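Local coordinates for protein flavin-dependent monooxygenase, oxygenase subunit HsaA (Rhodococcus sp., PDB 2RFQ) that hydroxylates the steroid-derived phenol 3-HSA to the catechol 3,4-DHSA with reduced FMN and oxygen during cholesterol catabolism, as the oxygenase of a two-component monooxygenase, at residues 36-41 with 145-150; 83-88 with 188-193. All blocks are in the same frame, centred on the assembly; numbering follows the deposited sequence.

Contact 1: 36-41 with 145-150; sequences IPDDSM and CDHASW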
loop_
_atom_site.group_PDB
_atom_site.type_symbol
_atom_site.label_atom_id
_atom_site.label_comp_id
_atom_site.label_asym_id
_atom_site.label_seq_id
_atom_site.Cartn_x
_atom_site.Cartn_y
_atom_site.Cartn_z
ATOM N N ILE A 36 6.427 21.369 -27.823
ATOM C CA ILE A 36 6.556 20.296 -28.794
ATOM C C ILE A 36 7.167 20.885 -30.073
ATOM O O ILE A 36 6.727 21.928 -30.539
ATOM C CB ILE A 36 5.187 19.669 -29.131
ATOM C CG1 ILE A 36 4.421 19.292 -27.848
ATOM C CG2 ILE A 36 5.378 18.459 -30.086
ATOM C CD1 ILE A 36 5.181 18.332 -26.881
ATOM N N PRO A 37 8.198 20.242 -30.624
ATOM C CA PRO A 37 8.775 20.730 -31.882
ATOM C C PRO A 37 7.740 20.812 -33.017
ATOM O O PRO A 37 6.837 19.952 -33.153
ATOM C CB PRO A 37 9.862 19.703 -32.184
ATOM C CG PRO A 37 10.320 19.279 -30.823
ATOM C CD PRO A 37 8.975 19.111 -30.082
ATOM N N ASP A 38 7.862 21.868 -33.811
ATOM C CA ASP A 38 6.973 22.071 -34.962
ATOM C C ASP A 38 7.015 20.837 -35.854
ATOM O O ASP A 38 5.970 20.398 -36.355
ATOM C CB ASP A 38 7.398 23.280 -35.794
ATOM C CG ASP A 38 7.325 24.597 -35.029
ATOM O OD1 ASP A 38 6.657 24.677 -33.981
ATOM O OD2 ASP A 38 7.923 25.577 -35.544
ATOM N N ASP A 39 8.214 20.269 -36.027
ATOM C CA ASP A 39 8.361 19.181 -36.982
ATOM C C ASP A 39 7.698 17.909 -36.460
ATOM O O ASP A 39 7.179 17.112 -37.254
ATOM C CB ASP A 39 9.832 18.920 -37.316
ATOM C CG ASP A 39 9.972 18.040 -38.513
ATOM O OD1 ASP A 39 9.534 18.471 -39.593
ATOM O OD2 ASP A 39 10.459 16.903 -38.358
ATOM N N SER A 40 7.661 17.734 -35.138
ATOM C CA SER A 40 6.885 16.617 -34.559
ATOM C C SER A 40 5.389 16.785 -34.809
ATOM O O SER A 40 4.683 15.840 -35.183
ATOM C CB SER A 40 7.160 16.474 -33.042
ATOM O OG SER A 40 8.510 16.022 -32.794
HETATM N N MSE A 41 4.888 17.988 -34.591
HETATM C CA MSE A 41 3.450 18.234 -34.817
HETATM C C MSE A 41 3.114 18.025 -36.306
HETATM O O MSE A 41 2.060 17.455 -36.633
HETATM C CB MSE A 41 3.040 19.628 -34.323
HETATM C CG MSE A 41 3.189 19.828 -32.811
HETATM SE SE MSE A 41 1.974 18.634 -31.800
HETATM C CE MSE A 41 0.292 19.578 -32.087
ATOM N N CYS A 145 -0.833 25.062 -26.914
ATOM C CA CYS A 145 -1.545 26.216 -27.471
ATOM C C CYS A 145 -0.806 26.905 -28.645
ATOM O O CYS A 145 -1.453 27.464 -29.527
ATOM C CB CYS A 145 -1.930 27.221 -26.376
ATOM S SG CYS A 145 -0.544 27.844 -25.410
ATOM N N ASP A 146 0.526 26.855 -28.669
ATOM C CA ASP A 146 1.263 27.474 -29.782
ATOM C C ASP A 146 0.965 26.784 -31.116
ATOM O O ASP A 146 1.118 27.379 -32.194
ATOM C CB ASP A 146 2.768 27.459 -29.521
ATOM C CG ASP A 146 3.540 28.325 -30.506
ATOM O OD1 ASP A 146 3.155 29.493 -30.730
ATOM O OD2 ASP A 146 4.531 27.824 -31.057
ATOM N N HIS A 147 0.521 25.532 -31.031
ATOM C CA HIS A 147 0.305 24.707 -32.219
ATOM C C HIS A 147 -1.115 24.755 -32.725
ATOM O O HIS A 147 -1.501 23.927 -33.547
ATOM C CB HIS A 147 0.712 23.266 -31.921
ATOM C CG HIS A 147 2.182 23.118 -31.717
ATOM N ND1 HIS A 147 3.089 23.353 -32.729
ATOM C CD2 HIS A 147 2.909 22.789 -30.619
ATOM C CE1 HIS A 147 4.316 23.163 -32.266
ATOM N NE2 HIS A 147 4.231 22.817 -30.990
ATOM N N ALA A 148 -1.886 25.722 -32.234
ATOM C CA ALA A 148 -3.302 25.828 -32.595
ATOM C C ALA A 148 -3.597 27.247 -33.028
ATOM O O ALA A 148 -2.868 28.169 -32.657
ATOM C CB ALA A 148 -4.190 25.449 -31.381
ATOM N N SER A 149 -4.669 27.425 -33.795
ATOM C CA SER A 149 -5.055 28.761 -34.273
ATOM C C SER A 149 -6.441 29.160 -33.766
ATOM O O SER A 149 -6.968 30.217 -34.140
ATOM C CB SER A 149 -4.957 28.867 -35.804
ATOM O OG SER A 149 -5.797 27.926 -36.404
ATOM N N TRP A 150 -7.010 28.317 -32.901
ATOM C CA TRP A 150 -8.253 28.593 -32.173
ATOM C C TRP A 150 -8.132 27.992 -30.789
ATOM O O TRP A 150 -7.331 27.073 -30.574
ATOM C CB TRP A 150 -9.439 27.876 -32.817
ATOM C CG TRP A 150 -9.828 28.420 -34.175
ATOM C CD1 TRP A 150 -9.195 28.158 -35.362
ATOM C CD2 TRP A 150 -10.931 29.288 -34.490
ATOM N NE1 TRP A 150 -9.828 28.810 -36.386
ATOM C CE2 TRP A 150 -10.896 29.511 -35.885
ATOM C CE3 TRP A 150 -11.949 29.896 -33.725
ATOM C CZ2 TRP A 150 -11.838 30.326 -36.548
ATOM C CZ3 TRP A 150 -12.899 30.713 -34.386
ATOM C CH2 TRP A 150 -12.822 30.911 -35.788
HETATM O O HOH W 1 4.857 26.775 -33.652
#

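Contact 2: 83-88 with 188-193; sequences GWVSSI and RGTGSN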
loop_
_atom_site.group_PDB
_atom_site.type_symbol
_atom_site.label_atom_id
_atom_site.label_comp_id
_atom_site.label_asym_id
_atom_site.label_seq_id
_atom_site.Cartn_x
_atom_site.Cartn_y
_atom_site.Cartn_z
ATOM N N GLY A 83 2.725 13.041 -26.180
ATOM C CA GLY A 83 1.507 12.235 -25.992
ATOM C C GLY A 83 0.391 13.028 -25.330
ATOM O O GLY A 83 -0.778 12.942 -25.741
ATOM N N TRP A 84 0.766 13.814 -24.322
ATOM C CA TRP A 84 -0.194 14.661 -23.613
ATOM C C TRP A 84 -0.829 15.678 -24.549
ATOM O O TRP A 84 -2.066 15.802 -24.607
ATOM C CB TRP A 84 0.526 15.382 -22.488
ATOM C CG TRP A 84 -0.336 16.226 -21.576
ATOM C CD1 TRP A 84 -0.539 17.574 -21.661
ATOM C CD2 TRP A 84 -1.091 15.774 -20.425
ATOM N NE1 TRP A 84 -1.355 17.996 -20.620
ATOM C CE2 TRP A 84 -1.699 16.908 -19.854
ATOM C CE3 TRP A 84 -1.289 14.516 -19.819
ATOM C CZ2 TRP A 84 -2.519 16.821 -18.707
ATOM C CZ3 TRP A 84 -2.092 14.418 -18.689
ATOM C CH2 TRP A 84 -2.696 15.568 -18.143
ATOM N N VAL A 85 0.011 16.400 -25.270
ATOM C CA VAL A 85 -0.491 17.403 -26.234
ATOM C C VAL A 85 -1.335 16.745 -27.328
ATOM O O VAL A 85 -2.402 17.265 -27.694
ATOM C CB VAL A 85 0.687 18.183 -26.837
ATOM C CG1 VAL A 85 0.255 19.051 -28.024
ATOM C CG2 VAL A 85 1.336 19.039 -25.745
ATOM N N SER A 86 -0.872 15.604 -27.833
ATOM C CA SER A 86 -1.566 14.921 -28.924
ATOM C C SER A 86 -2.975 14.535 -28.483
ATOM O O SER A 86 -3.953 14.731 -29.202
ATOM C CB SER A 86 -0.787 13.671 -29.362
ATOM O OG SER A 86 0.430 14.053 -30.027
ATOM N N SER A 87 -3.075 14.008 -27.278
ATOM C CA SER A 87 -4.372 13.574 -26.776
ATOM C C SER A 87 -5.359 14.731 -26.669
ATOM O O SER A 87 -6.491 14.653 -27.170
ATOM C CB SER A 87 -4.191 12.951 -25.408
ATOM O OG SER A 87 -5.400 12.308 -25.005
ATOM N N ILE A 88 -4.920 15.826 -26.038
ATOM C CA ILE A 88 -5.832 16.944 -25.767
ATOM C C ILE A 88 -6.203 17.673 -27.068
ATOM O O ILE A 88 -7.401 17.912 -27.348
ATOM C CB ILE A 88 -5.260 17.867 -24.679
ATOM C CG1 ILE A 88 -5.152 17.072 -23.375
ATOM C CG2 ILE A 88 -6.207 19.019 -24.419
ATOM C CD1 ILE A 88 -3.971 17.446 -22.444
ATOM N N ARG A 188 7.173 19.416 -19.054
ATOM C CA ARG A 188 7.789 20.692 -19.468
ATOM C C ARG A 188 7.582 20.945 -20.968
ATOM O O ARG A 188 7.292 22.074 -21.398
ATOM C CB ARG A 188 9.281 20.685 -19.140
ATOM C CG ARG A 188 9.501 20.727 -17.657
ATOM C CD ARG A 188 10.986 20.560 -17.300
ATOM N NE ARG A 188 11.201 20.873 -15.898
ATOM C CZ ARG A 188 12.282 20.527 -15.202
ATOM N NH1 ARG A 188 13.254 19.793 -15.766
ATOM N NH2 ARG A 188 12.386 20.915 -13.931
ATOM N N GLY A 189 7.684 19.885 -21.762
ATOM C CA GLY A 189 7.546 20.008 -23.219
ATOM C C GLY A 189 6.167 20.414 -23.714
ATOM O O GLY A 189 6.020 20.777 -24.880
ATOM N N THR A 190 5.142 20.339 -22.845
ATOM C CA THR A 190 3.785 20.575 -23.321
ATOM C C THR A 190 3.508 22.041 -23.669
ATOM O O THR A 190 2.559 22.316 -24.401
ATOM C CB THR A 190 2.701 20.048 -22.333
ATOM O OG1 THR A 190 2.798 20.764 -21.093
ATOM C CG2 THR A 190 2.908 18.536 -22.103
ATOM N N GLY A 191 4.329 22.970 -23.156
ATOM C CA GLY A 191 4.092 24.384 -23.449
ATOM C C GLY A 191 2.671 24.767 -23.083
ATOM O O GLY A 191 1.949 25.391 -23.874
ATOM N N SER A 192 2.273 24.394 -21.880
ATOM C CA SER A 192 0.909 24.627 -21.405
ATOM C C SER A 192 0.720 26.064 -20.908
ATOM O O SER A 192 0.505 26.306 -19.715
ATOM C CB SER A 192 0.518 23.565 -20.348
ATOM O OG SER A 192 0.572 22.277 -20.958
ATOM N N ASN A 193 0.794 26.996 -21.863
ATOM C CA ASN A 193 0.799 28.420 -21.550
ATOM C C ASN A 193 -0.607 29.001 -21.393
ATOM O O ASN A 193 -1.593 28.251 -21.401
ATOM C CB ASN A 193 1.663 29.144 -22.583
ATOM C CG ASN A 193 3.126 28.893 -22.348
ATOM O OD1 ASN A 193 3.893 28.569 -23.283
ATOM N ND2 ASN A 193 3.528 29.001 -21.096
#

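Contact 1: 36-41 with 145-150
His147 reaches from the loop between strands 132-142 and 150-159 to the start of helix 38-47 and the residues just before it, where Ile36, Asp38 and Met41 meet its imidazole on several sides. Its CB lies 3.7 Å from the terminal methyl CE of Met41, a selenomethionine here. With chi1 at -68°, CG stands anti to the carbonyl carbon, and the ring that follows slides beneath the bent Met41 side chain. CG of Met41 sits over the ring centre, 3.4 Å from the centroid and almost on the normal, a close CH-pi contact; it is 3.5 Å from His147 ND1 and 3.7 Å from His147 CD2. The selenium is farther off, above the same face. In the acyl-CoA dehydrogenase-like fold of the HpaH/HsaA monooxygenases, the contact joins a helix of the N-terminal domain to the beta domain. Farther out, CE1 of His147 lies 3.3 Å from OD1 of Asp38, whose carboxylate stands nearly perpendicular to the ring. At the tip, His147 NE2 donates a hydrogen bond of 2.7 Å to the backbone O of Ile36, one residue before the N-cap Pro37. The acceptor lies close to the ring plane, but the bond is bent, with 138° at the hydrogen. In one of two modelled conformers of Asp146, a water donates to its OD2 and to Asp38 OD1, a bridge that is therefore uncertain.

Contact 2: 83-88 with 188-193
Residues 83-88 form regular helix within helix 80-96, with Ser87 N bonded to Gly83 O and Ile88 N to Trp84 O, whereas 188-193 pass from a short 3-10 segment at 188-190 through Gly191, with positive phi, into an inverse gamma turn centred on Ser192. The backbones come nearest at Val85 and Thr190, whose CA atoms are 6.1 Å apart. Across this approach Thr190 faces both Trp84 and Val85, and the contact is van der Waals packing, mostly of methyl groups. The methyl CG2 of Thr190 comes within 3.6 Å of CD1 of Trp84, meeting the indole obliquely, and also touches Trp84 CB. On the helix, chi1 of Val85 (169°) sends CG1 anti to the backbone N and turns CG2 to Thr190, 3.8 Å from its CB and 3.7 Å from its backbone O. In this acyl-CoA dehydrogenase-like fold the helix belongs to the N-terminal domain and the loop to the beta domain. Trp84 is, by similarity, an FMN-binding residue, so the pair probably lies at the wall of the flavin site. Ile88 CD1, one turn on, covers one indole face, 3.2 Å above the plane and offset toward its rim, while Ile241, Pro244 and Ile245 of helix 233-266 also pack on Trp84. OG1 of Thr190 lies 2.7 Å from OG of Ser192 and is also hydrogen-bonded to Leu187 O. Ser192 OG further pairs with Ser143 OG, another predicted FMN contact, which Trp84 NE1 reaches by a weak hydrogen bond.

From the N terminus the chain first runs through 36-41, then enters helix 80-96 with 83-88. It continues into the beta domain, where 145-150 closes the loop of contact 1 over 103 intervening residues, and 188-193 closes that of contact 2 over 99. The segments alternate, so the two closures cross instead of nesting. Both tie N-terminal helices to loops of the mixed sheet, and their centres are about 9 Å apart. They also touch directly: Ile36 CG1 lies 3.7 Å from Val85 CG2 and Cys145 SG 3.8 Å from Asn193 CB, so 36-41 packs on 83-88 and 145-150 on 188-193. The closest touch, 3.3 Å between Ile36 CD1 and Gly189 O, joins 36-41 to 188-193.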